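Local structure of GCN5-related N-acetyltransferase (Sphaerobacter thermophilus, 3TT2) at residues Ala186-Val191 / Ser204-Trp209. The protein probably works as an acyltransferase of the GCN5-related N-acetyltransferase superfamily, transferring acyl groups other than amino-acyl groups. Residues are numbered along the deposited sequence; the frame is centred on the assembly and turned at random.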
ATOM      1  N   ALA A 186       7.187  19.403 -13.561  1.00 69.01           N
ATOM      2  CA  ALA A 186       8.144  19.776 -12.527  1.00 64.91           C
ATOM      3  C   ALA A 186       7.956  18.955 -11.267  1.00 68.15           C
ATOM      4  O   ALA A 186       8.926  18.612 -10.598  1.00 78.36           O
ATOM      5  CB  ALA A 186       8.007  21.237 -12.209  1.00 53.23           C
ATOM      6  N   THR A 187       6.700  18.664 -10.947  1.00 61.83           N
ATOM      7  CA  THR A 187       6.333  17.900  -9.765  1.00 64.81           C
ATOM      8  C   THR A 187       6.743  16.464  -9.950  1.00 71.57           C
ATOM      9  O   THR A 187       7.299  15.833  -9.058  1.00 72.90           O
ATOM     10  CB  THR A 187       4.822  17.908  -9.566  1.00 60.93           C
ATOM     11  OG1 THR A 187       4.423  19.171  -9.028  1.00 62.84           O
ATOM     12  CG2 THR A 187       4.409  16.823  -8.614  1.00 57.82           C
ATOM     13  N   TYR A 188       6.445  15.951 -11.130  1.00 74.78           N
ATOM     14  CA  TYR A 188       6.866  14.623 -11.508  1.00 72.23           C
ATOM     15  C   TYR A 188       8.384  14.406 -11.372  1.00 69.64           C
ATOM     16  O   TYR A 188       8.822  13.344 -10.937  1.00 75.43           O
ATOM     17  CB  TYR A 188       6.436  14.347 -12.942  1.00 72.72           C
ATOM     18  CG  TYR A 188       7.145  13.157 -13.508  1.00 81.24           C
ATOM     19  CD1 TYR A 188       6.779  11.875 -13.124  1.00 82.98           C
ATOM     20  CD2 TYR A 188       8.208  13.305 -14.402  1.00 79.90           C
ATOM     21  CE1 TYR A 188       7.429  10.772 -13.630  1.00 84.24           C
ATOM     22  CE2 TYR A 188       8.858  12.205 -14.918  1.00 76.91           C
ATOM     23  CZ  TYR A 188       8.468  10.943 -14.520  1.00 81.98           C
ATOM     24  OH  TYR A 188       9.104   9.834 -15.013  1.00 88.37           O
ATOM     25  N   GLU A 189       9.180  15.396 -11.761  1.00 57.69           N
ATOM     26  CA  GLU A 189      10.636  15.266 -11.701  1.00 72.05           C
ATOM     27  C   GLU A 189      11.126  15.205 -10.266  1.00 73.92           C
ATOM     28  O   GLU A 189      12.082  14.505  -9.944  1.00 73.53           O
ATOM     29  CB  GLU A 189      11.323  16.428 -12.422  1.00 69.33           C
ATOM     30  CG  GLU A 189      11.187  16.378 -13.928  1.00 77.15           C
ATOM     31  CD  GLU A 189      11.750  17.617 -14.615  1.00 96.00           C
ATOM     32  OE1 GLU A 189      12.028  18.630 -13.922  1.00 98.61           O
ATOM     33  OE2 GLU A 189      11.917  17.573 -15.857  1.00105.69           O
ATOM     34  N   ALA A 190      10.461  15.966  -9.414  1.00 73.85           N
ATOM     35  CA  ALA A 190      10.835  16.051  -8.019  1.00 67.05           C
ATOM     36  C   ALA A 190      10.480  14.757  -7.312  1.00 64.50           C
ATOM     37  O   ALA A 190      11.198  14.320  -6.430  1.00 64.52           O
ATOM     38  CB  ALA A 190      10.140  17.214  -7.376  1.00 63.04           C
ATOM     39  N   VAL A 191       9.369  14.149  -7.715  1.00 67.42           N
ATOM     40  CA  VAL A 191       8.911  12.891  -7.135  1.00 66.25           C
ATOM     41  C   VAL A 191       9.808  11.729  -7.564  1.00 74.94           C
ATOM     42  O   VAL A 191      10.098  10.834  -6.775  1.00 69.54           O
ATOM     43  CB  VAL A 191       7.443  12.586  -7.530  1.00 58.65           C
ATOM     44  CG1 VAL A 191       7.034  11.197  -7.081  1.00 57.33           C
ATOM     45  CG2 VAL A 191       6.500  13.597  -6.925  1.00 56.14           C
ATOM     46  N   SER A 204       8.562   5.275 -12.641  1.00124.92           N
ATOM     47  CA  SER A 204       7.486   5.407 -13.615  1.00114.62           C
ATOM     48  C   SER A 204       7.910   6.464 -14.610  1.00113.95           C
ATOM     49  O   SER A 204       8.535   7.454 -14.237  1.00114.69           O
ATOM     50  CB  SER A 204       6.187   5.857 -12.944  1.00100.34           C
ATOM     51  OG  SER A 204       5.726   4.899 -12.014  1.00 98.11           O
ATOM     52  N   THR A 205       7.570   6.281 -15.876  1.00109.46           N
ATOM     53  CA  THR A 205       7.808   7.349 -16.824  1.00103.35           C
ATOM     54  C   THR A 205       6.787   8.445 -16.577  1.00 97.29           C
ATOM     55  O   THR A 205       5.918   8.311 -15.719  1.00 96.40           O
ATOM     56  CB  THR A 205       7.675   6.858 -18.242  1.00105.34           C
ATOM     57  OG1 THR A 205       6.394   6.246 -18.397  1.00102.19           O
ATOM     58  CG2 THR A 205       8.750   5.839 -18.526  1.00111.29           C
ATOM     59  N   PHE A 206       6.882   9.529 -17.333  1.00 95.34           N
ATOM     60  CA  PHE A 206       6.025  10.682 -17.096  1.00 88.03           C
ATOM     61  C   PHE A 206       4.583  10.414 -17.511  1.00 92.12           C
ATOM     62  O   PHE A 206       3.652  10.787 -16.801  1.00 91.09           O
ATOM     63  CB  PHE A 206       6.580  11.916 -17.804  1.00 88.54           C
ATOM     64  CG  PHE A 206       5.742  13.141 -17.633  1.00 91.08           C
ATOM     65  CD1 PHE A 206       5.376  13.581 -16.371  1.00 96.93           C
ATOM     66  CD2 PHE A 206       5.325  13.863 -18.729  1.00 90.31           C
ATOM     67  CE1 PHE A 206       4.604  14.714 -16.204  1.00 94.96           C
ATOM     68  CE2 PHE A 206       4.561  14.993 -18.572  1.00 92.48           C
ATOM     69  CZ  PHE A 206       4.199  15.419 -17.303  1.00 95.07           C
ATOM     70  N   GLU A 207       4.388   9.759 -18.646  1.00 83.20           N
ATOM     71  CA  GLU A 207       3.034   9.474 -19.089  1.00 98.20           C
ATOM     72  C   GLU A 207       2.332   8.512 -18.133  1.00 96.79           C
ATOM     73  O   GLU A 207       1.146   8.677 -17.841  1.00 97.74           O
ATOM     74  CB  GLU A 207       3.017   8.952 -20.524  1.00109.43           C
ATOM     75  CG  GLU A 207       3.525   9.970 -21.537  1.00124.95           C
ATOM     76  CD  GLU A 207       5.051  10.074 -21.568  1.00139.55           C
ATOM     77  OE1 GLU A 207       5.723   9.045 -21.330  1.00148.35           O
ATOM     78  OE2 GLU A 207       5.579  11.181 -21.828  1.00139.41           O
ATOM     79  N   ARG A 208       3.073   7.524 -17.638  1.00 96.80           N
ATOM     80  CA  ARG A 208       2.555   6.584 -16.645  1.00100.62           C
ATOM     81  C   ARG A 208       2.095   7.330 -15.404  1.00 93.37           C
ATOM     82  O   ARG A 208       0.999   7.101 -14.892  1.00 94.66           O
ATOM     83  CB  ARG A 208       3.629   5.566 -16.251  1.00116.14           C
ATOM     84  CG  ARG A 208       3.722   4.338 -17.150  1.00133.36           C
ATOM     85  CD  ARG A 208       5.055   3.614 -16.962  1.00143.87           C
ATOM     86  NE  ARG A 208       5.095   2.317 -17.637  1.00152.59           N
ATOM     87  CZ  ARG A 208       5.356   2.147 -18.930  1.00155.19           C
ATOM     88  NH1 ARG A 208       5.596   3.195 -19.705  1.00154.86           N
ATOM     89  NH2 ARG A 208       5.371   0.926 -19.450  1.00157.78           N
ATOM     90  N   TRP A 209       2.945   8.229 -14.925  1.00 84.04           N
ATOM     91  CA  TRP A 209       2.633   9.013 -13.749  1.00 76.46           C
ATOM     92  C   TRP A 209       1.389   9.860 -13.970  1.00 78.72           C
ATOM     93  O   TRP A 209       0.529   9.949 -13.097  1.00 80.39           O
ATOM     94  CB  TRP A 209       3.821   9.880 -13.388  1.00 74.28           C
ATOM     95  CG  TRP A 209       3.593  10.743 -12.200  1.00 81.41           C
ATOM     96  CD1 TRP A 209       3.690  10.381 -10.892  1.00 71.51           C
ATOM     97  CD2 TRP A 209       3.243  12.127 -12.210  1.00 77.04           C
ATOM     98  NE1 TRP A 209       3.414  11.455 -10.085  1.00 74.78           N
ATOM     99  CE2 TRP A 209       3.134  12.539 -10.873  1.00 75.00           C
ATOM    100  CE3 TRP A 209       3.007  13.059 -13.224  1.00 75.18           C
ATOM    101  CZ2 TRP A 209       2.804  13.843 -10.523  1.00 76.34           C
ATOM    102  CZ3 TRP A 209       2.676  14.353 -12.871  1.00 72.07           C
ATOM    103  CH2 TRP A 209       2.581  14.733 -11.539  1.00 74.77           C
TER
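Tyr188 of helix 184-194 donates from OH to Ser204 O, just ahead of helix 206-213, and its ring joins Phe206 and Trp209 in an aromatic cluster between two helices of the second GNAT-family region. Tyr188 OH lies 2.6 Å from Ser204 O, in the carbonyl plane and on a lone pair, at a C=O...O angle of 140°. Thr205 then takes the N-cap position, its O accepting from Trp209 N. Next, Phe206 covers one face of the tyrosine: its CA stands 3.8 Å from the Tyr188 ring centroid, a CH-pi contact, and CD1 approaches Tyr188 CG to 3.4 Å. The two rings are obliquely inclined, planes at 53°, and Arg185 makes a cation-pi contact with Phe206. With CG anti to the backbone N (chi1 165°), the tyrosine ring extends across to the helix start while Tyr188 CB rests on the Trp209 indole, 3.8 Å from the six-membered centroid. A leucine in place of Tyr188 would probably leave Ser204 O without this donor and open a gap beside Phe206. Farther along the indole, Trp209 CZ2 reaches Thr187 CG2 at 3.9 Å, while Thr187 OG1 is hydrogen-bonded to Asp183 O.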